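Local coordinates for probable sugar kinase (Clostridium perfringens, PDB 3KZH), which probably phosphorylates a sugar or sugar-like substrate, as a putative carbohydrate kinase of the PfkB family in the ribokinase clan, at residues Ser26-Pro29 against Tyr30-Thr33; Met150-Leu153 against Leu154-Lys158; Pro200-Asp203 against Thr204-Ile208. All blocks are in the same frame, centred on the assembly; numbering follows the deposited sequence.

How the contacts relate
Contact 1 lies at the surface, at the far end of the lid sheet, its centre about 36 Å from the chain centre, whereas contacts 2 and 3 are partly buried. None touches another: contacts 2 and 3 come within about 19 Å between nearest atoms, and contact 1 is at least about 36 Å from either. No secondary-structure element is shared. Contact 1 turns the chain between two lid strands with a water bridge, and its strand residues pair with a strand of the second subunit. Contact 2 is a run of backbone bonds and apolar pairs inside helix 147-157. Contact 3 starts helix 204-217, where carboxylates take up backbone and hydroxyl donors.

Contact 1. Residues Ser26-Pro29 against Tyr30-Thr33; sequences SYRP and YNST
The guanidinium of Arg28 lies over the side-chain amide of Asn31, the two planes only 19° apart. Arg28 NH2 and Asn31 ND2 approach to 3.1 Å, but both are donors, so this is a flat overlap of groups and not a bond. ND2 lies beneath one guanidinium face, displaced toward its rim. Asn31 puts its amide there with CG trans to the backbone N (chi1 175°), while the Arg28 chain bends at its third torsion, and its head lies over that amide. On the same guanidinium face, farther off and over its centre, a water ties the two arms together. It donates to Ser26 O at 2.6 Å and is hydrogen-bonded to Thr33 OG1 at 3.0 Å. The segment runs from the connection after strand 16-23 into the antiparallel strand 32-42 of the four-stranded lid sheet, the small second sheet that PfkB kinases carry beside their main alpha/beta domain. Tyr30 has a positive phi of 58°, a left-handed conformation that reverses the chain just after Pro29. Its ring leans back on the proline, with Tyr30 CD2 3.7 Å from Pro29 CB. Deeper in the turn, Thr33 crosses the Tyr27 side chain at about a right angle, with Thr33 OG1 3.6 Å from Tyr27 CD1. Its methyl lies against the backbone one residue before that tyrosine, Thr33 CG2 3.9 Å from Ser26 O. Tyr27 OH is hydrogen-bonded to Ser111 OG of the second subunit, and its ring packs on Val110 of that subunit. Ser32 and Thr33 pair in a parallel ladder with a strand of the second subunit, which carries the lid sheet across the dimer interface, while Tyr27 N donates to Glu105 in its own chain.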
ATOM      1  N   SER A  26      10.847  21.209  -8.136  1.00 33.11           N
ATOM      2  CA  SER A  26      10.252  22.325  -7.393  1.00 35.35           C
ATOM      3  C   SER A  26       8.747  22.181  -7.206  1.00 33.88           C
ATOM      4  O   SER A  26       8.008  22.034  -8.180  1.00 31.08           O
ATOM      5  CB  SER A  26      10.565  23.666  -8.067  1.00 36.63           C
ATOM      6  OG  SER A  26      11.930  24.017  -7.901  1.00 41.14           O
ATOM      7  N   TYR A  27       8.320  22.159  -5.941  1.00 34.67           N
ATOM      8  CA  TYR A  27       6.905  22.022  -5.589  1.00 35.55           C
ATOM      9  C   TYR A  27       6.104  23.294  -5.879  1.00 36.62           C
ATOM     10  O   TYR A  27       6.587  24.415  -5.695  1.00 37.06           O
ATOM     11  CB  TYR A  27       6.737  21.600  -4.111  1.00 32.41           C
ATOM     12  CG  TYR A  27       5.291  21.461  -3.661  1.00 30.17           C
ATOM     13  CD1 TYR A  27       4.521  20.353  -4.059  1.00 29.70           C
ATOM     14  CD2 TYR A  27       4.650  22.499  -2.938  1.00 27.62           C
ATOM     15  CE1 TYR A  27       3.135  20.276  -3.761  1.00 28.98           C
ATOM     16  CE2 TYR A  27       3.268  22.440  -2.641  1.00 26.28           C
ATOM     17  CZ  TYR A  27       2.520  21.325  -3.054  1.00 29.36           C
ATOM     18  OH  TYR A  27       1.179  21.251  -2.765  1.00 31.18           O
ATOM     19  N   ARG A  28       4.885  23.073  -6.360  1.00 38.48           N
ATOM     20  CA  ARG A  28       3.917  24.110  -6.688  1.00 43.61           C
ATOM     21  C   ARG A  28       2.573  23.476  -6.335  1.00 45.10           C
ATOM     22  O   ARG A  28       2.376  22.280  -6.577  1.00 43.62           O
ATOM     23  CB  ARG A  28       3.901  24.446  -8.197  1.00 45.45           C
ATOM     24  CG  ARG A  28       5.121  25.177  -8.769  1.00 49.84           C
ATOM     25  CD  ARG A  28       4.808  25.879 -10.101  1.00 51.85           C
ATOM     26  NE  ARG A  28       4.279  24.987 -11.140  1.00 53.91           N
ATOM     27  CZ  ARG A  28       5.022  24.298 -12.008  1.00 54.99           C
ATOM     28  NH1 ARG A  28       6.346  24.379 -11.978  1.00 54.40           N
ATOM     29  NH2 ARG A  28       4.434  23.524 -12.912  1.00 53.60           N
ATOM     30  N   PRO A  29       1.654  24.238  -5.700  1.00 47.08           N
ATOM     31  CA  PRO A  29       0.340  23.678  -5.350  1.00 49.52           C
ATOM     32  C   PRO A  29      -0.534  23.544  -6.606  1.00 51.75           C
ATOM     33  O   PRO A  29      -0.224  24.146  -7.639  1.00 52.90           O
ATOM     34  CB  PRO A  29      -0.227  24.718  -4.379  1.00 50.11           C
ATOM     35  CG  PRO A  29       0.993  25.367  -3.795  1.00 50.17           C
ATOM     36  CD  PRO A  29       1.862  25.525  -5.006  1.00 48.80           C
ATOM     37  N   TYR A  30      -1.622  22.767  -6.513  1.00 53.77           N
ATOM     38  CA  TYR A  30      -2.585  22.504  -7.617  1.00 57.05           C
ATOM     39  C   TYR A  30      -1.921  21.880  -8.864  1.00 56.86           C
ATOM     40  O   TYR A  30      -2.571  21.681  -9.898  1.00 56.26           O
ATOM     41  CB  TYR A  30      -3.384  23.780  -8.019  1.00 59.55           C
ATOM     42  CG  TYR A  30      -3.920  24.614  -6.864  1.00 62.81           C
ATOM     43  CD1 TYR A  30      -5.112  24.263  -6.199  1.00 64.52           C
ATOM     44  CD2 TYR A  30      -3.193  25.724  -6.380  1.00 64.39           C
ATOM     45  CE1 TYR A  30      -5.566  25.000  -5.060  1.00 65.92           C
ATOM     46  CE2 TYR A  30      -3.625  26.459  -5.244  1.00 66.01           C
ATOM     47  CZ  TYR A  30      -4.809  26.089  -4.590  1.00 66.28           C
ATOM     48  OH  TYR A  30      -5.205  26.773  -3.465  1.00 68.08           O
ATOM     49  N   ASN A  31      -0.650  21.502  -8.707  1.00 56.71           N
ATOM     50  CA  ASN A  31       0.182  20.942  -9.769  1.00 56.61           C
ATOM     51  C   ASN A  31       0.796  19.573  -9.425  1.00 55.72           C
ATOM     52  O   ASN A  31       1.199  19.317  -8.285  1.00 56.29           O
ATOM     53  CB  ASN A  31       1.272  21.982 -10.114  1.00 58.20           C
ATOM     54  CG  ASN A  31       2.297  21.481 -11.122  1.00 59.82           C
ATOM     55  OD1 ASN A  31       1.953  21.071 -12.233  1.00 62.14           O
ATOM     56  ND2 ASN A  31       3.565  21.512 -10.730  1.00 60.81           N
ATOM     57  N   SER A  32       0.850  18.708 -10.439  1.00 53.64           N
ATOM     58  CA  SER A  32       1.425  17.367 -10.348  1.00 51.25           C
ATOM     59  C   SER A  32       2.959  17.479 -10.376  1.00 49.64           C
ATOM     60  O   SER A  32       3.542  17.835 -11.404  1.00 49.83           O
ATOM     61  CB  SER A  32       0.910  16.515 -11.518  1.00 50.86           C
ATOM     62  OG  SER A  32       1.481  15.219 -11.529  1.00 49.85           O
ATOM     63  N   THR A  33       3.590  17.227  -9.228  1.00 47.14           N
ATOM     64  CA  THR A  33       5.048  17.304  -9.081  1.00 45.73           C
ATOM     65  C   THR A  33       5.697  15.913  -9.188  1.00 46.60           C
ATOM     66  O   THR A  33       5.194  14.961  -8.599  1.00 45.86           O
ATOM     67  CB  THR A  33       5.441  17.899  -7.686  1.00 44.21           C
ATOM     68  OG1 THR A  33       4.660  19.068  -7.412  1.00 44.22           O
ATOM     69  CG2 THR A  33       6.918  18.277  -7.639  1.00 42.19           C
TER
HETATM   70  O   HOH W   1       5.807  21.175  -9.270  1.00 28.56           O

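Contact 2. Residues Met150-Leu153 against Leu154-Lys158; sequences MEYL and LKNFK
Met150 O accepts from Leu154 N at 2.8 Å, an i to i+4 bond that reaches the oxygen nearly in line with its carbonyl. It is one of a run of such bonds in helix 147-157, the crossover helix of a beta-alpha-beta unit between parallel strands 139-143 and 162-166 of the main sheet. Next in the ladder, Lys155 N donates to Glu151 O at 2.9 Å and Asn156 N to Tyr152 O at 3.1 Å. The bond from Phe157 N to Leu153 O is as short as the first, 2.8 Å, but more bent, with an angle of 134° at the hydrogen. Apolar pairs lie on the buried side. Met150, a selenomethionine, and Leu154 run alongside each other in the same direction, with Met150 CG 3.9 Å from Leu154 CD1. Met150 also packs on Leu165 and Leu154 on Phe163, both of strand 162-166. Leu153 crosses the Phe157 side chain at a slant, Leu153 CD2 touching Phe157 CE2 at 3.8 Å. The Phe157 ring also stacks with that of Phe134 in helix 131-135. On the outer flank, the amide of Asn156 covers one face of the Tyr152 ring, the planes inclined at 39°. With CG trans to its own nitrogen (chi1 -173°), Tyr152 leads its ring onward, toward Asn156 one turn later. Its hydroxyl is hydrogen-bonded to Asp128 OD1 of helix 124-129, which holds the far end of the ring. Leu153 O lies at the edge of the Phe157 ring, near its plane, 3.2 Å from Phe157 CD2.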
HETATM    1  N   MSE A 150      -7.180   2.537  28.950  1.00 34.06           N
HETATM    2  CA  MSE A 150      -6.070   2.085  29.787  1.00 33.87           C
HETATM    3  C   MSE A 150      -6.639   1.792  31.174  1.00 33.88           C
HETATM    4  O   MSE A 150      -6.474   0.681  31.669  1.00 31.95           O
HETATM    5  CB  MSE A 150      -4.951   3.144  29.873  1.00 34.67           C
HETATM    6  CG  MSE A 150      -3.746   2.762  30.776  1.00 35.96           C
HETATM    7 SE   MSE A 150      -2.421   4.152  31.081  1.00 51.85          SE
HETATM    8  CE  MSE A 150      -1.709   4.196  29.294  1.00 30.57           C
ATOM      9  N   GLU A 151      -7.428   2.737  31.708  1.00 35.57           N
ATOM     10  CA  GLU A 151      -8.076   2.608  33.026  1.00 36.06           C
ATOM     11  C   GLU A 151      -8.962   1.369  33.085  1.00 34.81           C
ATOM     12  O   GLU A 151      -8.905   0.623  34.064  1.00 31.76           O
ATOM     13  CB  GLU A 151      -8.902   3.851  33.365  1.00 40.06           C
ATOM     14  CG  GLU A 151      -9.622   3.805  34.733  1.00 44.62           C
ATOM     15  CD  GLU A 151     -10.054   5.167  35.227  1.00 46.35           C
ATOM     16  OE1 GLU A 151     -10.361   6.044  34.389  1.00 48.99           O
ATOM     17  OE2 GLU A 151     -10.072   5.366  36.459  1.00 48.65           O
ATOM     18  N   TYR A 152      -9.709   1.122  32.006  1.00 33.82           N
ATOM     19  CA  TYR A 152     -10.574  -0.052  31.917  1.00 35.52           C
ATOM     20  C   TYR A 152      -9.717  -1.323  31.940  1.00 34.85           C
ATOM     21  O   TYR A 152     -10.045  -2.269  32.650  1.00 34.64           O
ATOM     22  CB  TYR A 152     -11.448  -0.006  30.651  1.00 35.67           C
ATOM     23  CG  TYR A 152     -12.486  -1.111  30.590  1.00 39.52           C
ATOM     24  CD1 TYR A 152     -13.694  -1.014  31.316  1.00 39.79           C
ATOM     25  CD2 TYR A 152     -12.253  -2.283  29.835  1.00 39.88           C
ATOM     26  CE1 TYR A 152     -14.648  -2.066  31.289  1.00 40.33           C
ATOM     27  CE2 TYR A 152     -13.194  -3.335  29.805  1.00 40.96           C
ATOM     28  CZ  TYR A 152     -14.386  -3.217  30.529  1.00 41.64           C
ATOM     29  OH  TYR A 152     -15.311  -4.230  30.458  1.00 43.11           O
ATOM     30  N   LEU A 153      -8.600  -1.312  31.208  1.00 33.54           N
ATOM     31  CA  LEU A 153      -7.698  -2.464  31.154  1.00 33.48           C
ATOM     32  C   LEU A 153      -7.000  -2.734  32.480  1.00 32.40           C
ATOM     33  O   LEU A 153      -6.911  -3.889  32.899  1.00 29.43           O
ATOM     34  CB  LEU A 153      -6.664  -2.317  30.028  1.00 32.91           C
ATOM     35  CG  LEU A 153      -7.210  -2.326  28.603  1.00 31.01           C
ATOM     36  CD1 LEU A 153      -6.125  -1.992  27.633  1.00 33.69           C
ATOM     37  CD2 LEU A 153      -7.825  -3.648  28.273  1.00 31.28           C
ATOM     38  N   LEU A 154      -6.571  -1.662  33.152  1.00 33.11           N
ATOM     39  CA  LEU A 154      -5.896  -1.742  34.448  1.00 35.73           C
ATOM     40  C   LEU A 154      -6.839  -2.261  35.530  1.00 37.45           C
ATOM     41  O   LEU A 154      -6.540  -3.252  36.180  1.00 38.52           O
ATOM     42  CB  LEU A 154      -5.321  -0.374  34.850  1.00 35.03           C
ATOM     43  CG  LEU A 154      -4.180   0.241  34.031  1.00 37.15           C
ATOM     44  CD1 LEU A 154      -3.898   1.623  34.546  1.00 38.03           C
ATOM     45  CD2 LEU A 154      -2.911  -0.609  34.064  1.00 38.35           C
ATOM     46  N   LYS A 155      -8.019  -1.646  35.631  1.00 39.97           N
ATOM     47  CA  LYS A 155      -9.062  -2.006  36.606  1.00 41.81           C
ATOM     48  C   LYS A 155      -9.466  -3.481  36.472  1.00 41.19           C
ATOM     49  O   LYS A 155      -9.500  -4.217  37.464  1.00 39.37           O
ATOM     50  CB  LYS A 155     -10.280  -1.091  36.382  1.00 44.19           C
ATOM     51  CG  LYS A 155     -11.506  -1.290  37.260  1.00 47.61           C
ATOM     52  CD  LYS A 155     -12.566  -0.268  36.849  1.00 51.63           C
ATOM     53  CE  LYS A 155     -13.883  -0.426  37.600  1.00 53.26           C
ATOM     54  NZ  LYS A 155     -14.903   0.538  37.079  1.00 53.99           N
ATOM     55  N   ASN A 156      -9.651  -3.910  35.224  1.00 40.30           N
ATOM     56  CA  ASN A 156     -10.061  -5.272  34.908  1.00 40.54           C
ATOM     57  C   ASN A 156      -8.991  -6.359  34.830  1.00 39.93           C
ATOM     58  O   ASN A 156      -9.326  -7.534  34.994  1.00 39.86           O
ATOM     59  CB  ASN A 156     -10.854  -5.286  33.601  1.00 40.69           C
ATOM     60  CG  ASN A 156     -12.265  -4.775  33.766  1.00 40.88           C
ATOM     61  OD1 ASN A 156     -12.531  -3.583  33.616  1.00 38.90           O
ATOM     62  ND2 ASN A 156     -13.185  -5.682  34.065  1.00 43.17           N
ATOM     63  N   PHE A 157      -7.732  -5.998  34.544  1.00 39.97           N
ATOM     64  CA  PHE A 157      -6.668  -7.006  34.374  1.00 39.74           C
ATOM     65  C   PHE A 157      -5.325  -6.880  35.114  1.00 39.94           C
ATOM     66  O   PHE A 157      -4.463  -7.747  34.928  1.00 37.53           O
ATOM     67  CB  PHE A 157      -6.351  -7.217  32.872  1.00 38.89           C
ATOM     68  CG  PHE A 157      -7.558  -7.417  31.995  1.00 39.42           C
ATOM     69  CD1 PHE A 157      -8.241  -8.646  31.974  1.00 41.31           C
ATOM     70  CD2 PHE A 157      -8.033  -6.362  31.203  1.00 39.04           C
ATOM     71  CE1 PHE A 157      -9.401  -8.825  31.161  1.00 41.30           C
ATOM     72  CE2 PHE A 157      -9.180  -6.514  30.390  1.00 40.51           C
ATOM     73  CZ  PHE A 157      -9.871  -7.750  30.367  1.00 41.58           C
ATOM     74  N   LYS A 158      -5.145  -5.860  35.963  1.00 41.46           N
ATOM     75  CA  LYS A 158      -3.873  -5.654  36.686  1.00 44.09           C
ATOM     76  C   LYS A 158      -3.291  -6.820  37.511  1.00 44.70           C
ATOM     77  O   LYS A 158      -2.069  -6.926  37.657  1.00 44.87           O
ATOM     78  CB  LYS A 158      -3.917  -4.388  37.554  1.00 45.79           C
ATOM     79  CG  LYS A 158      -4.851  -4.449  38.762  1.00 47.19           C
ATOM     80  CD  LYS A 158      -4.471  -3.404  39.788  1.00 49.58           C
ATOM     81  CE  LYS A 158      -5.337  -3.473  41.036  1.00 50.29           C
ATOM     82  NZ  LYS A 158      -6.762  -3.168  40.745  1.00 54.50           N
TER

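Contact 3. Residues Pro200-Asp203 against Thr204-Ile208; sequences PITD and TDDLI
Asp206 OD2 is gripped by two donors from Thr202: OG1 at 2.9 Å, nearly in line with the C-O bond, and the backbone N at 3.2 Å, through the lone pair that faces away from the other carboxylate oxygen. The site is the N-terminal start of helix 204-217, with Asp203 as its N-cap. Asp203 OD1 accepts from Asp206 N at 3.2 Å, so the Asp203 side chain reaches forward over the first turn while that of Asp206 reaches back to the loop. The cap is reached because Asp203 CG sits between its backbone N and carbonyl carbon (chi1 51°), the crowded position, which turns the carboxylate in toward the helix end. The two carboxylates, 32° apart in plane, bring the acceptors Asp203 OD1 and Asp206 OD2 to 3.0 Å, a close like-charge approach and not a bond. This acceptor pair may be eased by the nearby donors and the helix end, and could raise the proton affinity of one group. Backbone bonding begins as Leu207 N donates to Asp203 O at 3.2 Å. The loop before the cap is fixed by Arg190 and Glu194 of helix 190-197, which bond to the backbone of Ile201. In the apolar part of the contact, Ile201 crosses Leu207 at about a right angle, and Leu207 packs on Phe232 of strand 231-234. The isoleucine branch CG2 does the touching, 3.8 Å from Leu207 CG.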
ATOM      1  N   PRO A 200      11.903  17.882  39.511  1.00 51.85           N
ATOM      2  CA  PRO A 200      13.031  17.768  38.566  1.00 50.37           C
ATOM      3  C   PRO A 200      14.022  16.633  38.835  1.00 48.51           C
ATOM      4  O   PRO A 200      14.195  16.197  39.980  1.00 46.88           O
ATOM      5  CB  PRO A 200      13.724  19.124  38.699  1.00 51.00           C
ATOM      6  CG  PRO A 200      12.607  20.039  39.008  1.00 52.79           C
ATOM      7  CD  PRO A 200      11.850  19.259  40.049  1.00 51.76           C
ATOM      8  N   ILE A 201      14.594  16.103  37.752  1.00 46.53           N
ATOM      9  CA  ILE A 201      15.596  15.035  37.820  1.00 44.82           C
ATOM     10  C   ILE A 201      16.881  15.552  37.168  1.00 43.57           C
ATOM     11  O   ILE A 201      17.052  15.493  35.946  1.00 43.22           O
ATOM     12  CB  ILE A 201      15.101  13.704  37.174  1.00 43.31           C
ATOM     13  CG1 ILE A 201      13.914  13.138  37.960  1.00 42.83           C
ATOM     14  CG2 ILE A 201      16.204  12.663  37.202  1.00 42.77           C
ATOM     15  CD1 ILE A 201      13.141  12.066  37.241  1.00 43.16           C
ATOM     16  N   THR A 202      17.783  16.048  38.010  1.00 42.81           N
ATOM     17  CA  THR A 202      19.047  16.627  37.552  1.00 42.95           C
ATOM     18  C   THR A 202      20.308  15.783  37.738  1.00 41.01           C
ATOM     19  O   THR A 202      21.316  16.013  37.058  1.00 40.43           O
ATOM     20  CB  THR A 202      19.282  18.028  38.196  1.00 43.55           C
ATOM     21  OG1 THR A 202      19.254  17.934  39.628  1.00 43.77           O
ATOM     22  CG2 THR A 202      18.229  19.024  37.730  1.00 44.53           C
ATOM     23  N   ASP A 203      20.248  14.815  38.651  1.00 39.66           N
ATOM     24  CA  ASP A 203      21.389  13.950  38.954  1.00 39.31           C
ATOM     25  C   ASP A 203      20.986  12.532  39.371  1.00 39.00           C
ATOM     26  O   ASP A 203      19.807  12.170  39.300  1.00 38.23           O
ATOM     27  CB  ASP A 203      22.297  14.612  40.025  1.00 39.65           C
ATOM     28  CG  ASP A 203      21.533  15.091  41.270  1.00 38.73           C
ATOM     29  OD1 ASP A 203      20.526  14.466  41.660  1.00 40.64           O
ATOM     30  OD2 ASP A 203      21.961  16.099  41.869  1.00 38.78           O
ATOM     31  N   THR A 204      21.970  11.767  39.849  1.00 37.57           N
ATOM     32  CA  THR A 204      21.795  10.385  40.299  1.00 37.30           C
ATOM     33  C   THR A 204      20.875  10.240  41.517  1.00 37.05           C
ATOM     34  O   THR A 204      20.066   9.307  41.575  1.00 34.74           O
ATOM     35  CB  THR A 204      23.170   9.727  40.598  1.00 36.01           C
ATOM     36  OG1 THR A 204      23.982   9.774  39.419  1.00 33.02           O
ATOM     37  CG2 THR A 204      23.013   8.276  41.017  1.00 34.48           C
ATOM     38  N   ASP A 205      21.003  11.158  42.477  1.00 37.48           N
ATOM     39  CA  ASP A 205      20.183  11.137  43.691  1.00 36.82           C
ATOM     40  C   ASP A 205      18.701  11.359  43.397  1.00 35.49           C
ATOM     41  O   ASP A 205      17.844  10.726  44.012  1.00 34.91           O
ATOM     42  CB  ASP A 205      20.701  12.151  44.721  1.00 39.45           C
ATOM     43  CG  ASP A 205      21.983  11.685  45.413  1.00 42.45           C
ATOM     44  OD1 ASP A 205      22.007  10.549  45.944  1.00 43.53           O
ATOM     45  OD2 ASP A 205      22.970  12.454  45.426  1.00 43.58           O
ATOM     46  N   ASP A 206      18.413  12.204  42.407  1.00 35.13           N
ATOM     47  CA  ASP A 206      17.031  12.485  42.001  1.00 34.92           C
ATOM     48  C   ASP A 206      16.454  11.287  41.242  1.00 33.13           C
ATOM     49  O   ASP A 206      15.255  10.991  41.356  1.00 30.83           O
ATOM     50  CB  ASP A 206      16.956  13.742  41.141  1.00 37.56           C
ATOM     51  CG  ASP A 206      17.388  15.002  41.881  1.00 39.37           C
ATOM     52  OD1 ASP A 206      17.208  15.086  43.115  1.00 40.26           O
ATOM     53  OD2 ASP A 206      17.916  15.914  41.213  1.00 39.64           O
ATOM     54  N   LEU A 207      17.333  10.585  40.514  1.00 29.09           N
ATOM     55  CA  LEU A 207      16.987   9.381  39.751  1.00 27.87           C
ATOM     56  C   LEU A 207      16.611   8.273  40.719  1.00 26.95           C
ATOM     57  O   LEU A 207      15.630   7.581  40.492  1.00 22.87           O
ATOM     58  CB  LEU A 207      18.157   8.923  38.872  1.00 27.31           C
ATOM     59  CG  LEU A 207      18.310   9.541  37.484  1.00 27.10           C
ATOM     60  CD1 LEU A 207      19.681   9.270  36.913  1.00 23.91           C
ATOM     61  CD2 LEU A 207      17.207   9.015  36.567  1.00 27.49           C
ATOM     62  N   ILE A 208      17.367   8.158  41.819  1.00 27.70           N
ATOM     63  CA  ILE A 208      17.100   7.169  42.869  1.00 29.54           C
ATOM     64  C   ILE A 208      15.795   7.522  43.600  1.00 30.58           C
ATOM     65  O   ILE A 208      14.989   6.638  43.868  1.00 30.18           O
ATOM     66  CB  ILE A 208      18.299   7.032  43.877  1.00 29.92           C
ATOM     67  CG1 ILE A 208      19.540   6.499  43.148  1.00 31.05           C
ATOM     68  CG2 ILE A 208      17.958   6.061  45.025  1.00 28.31           C
ATOM     69  CD1 ILE A 208      20.845   6.581  43.950  1.00 31.87           C
TER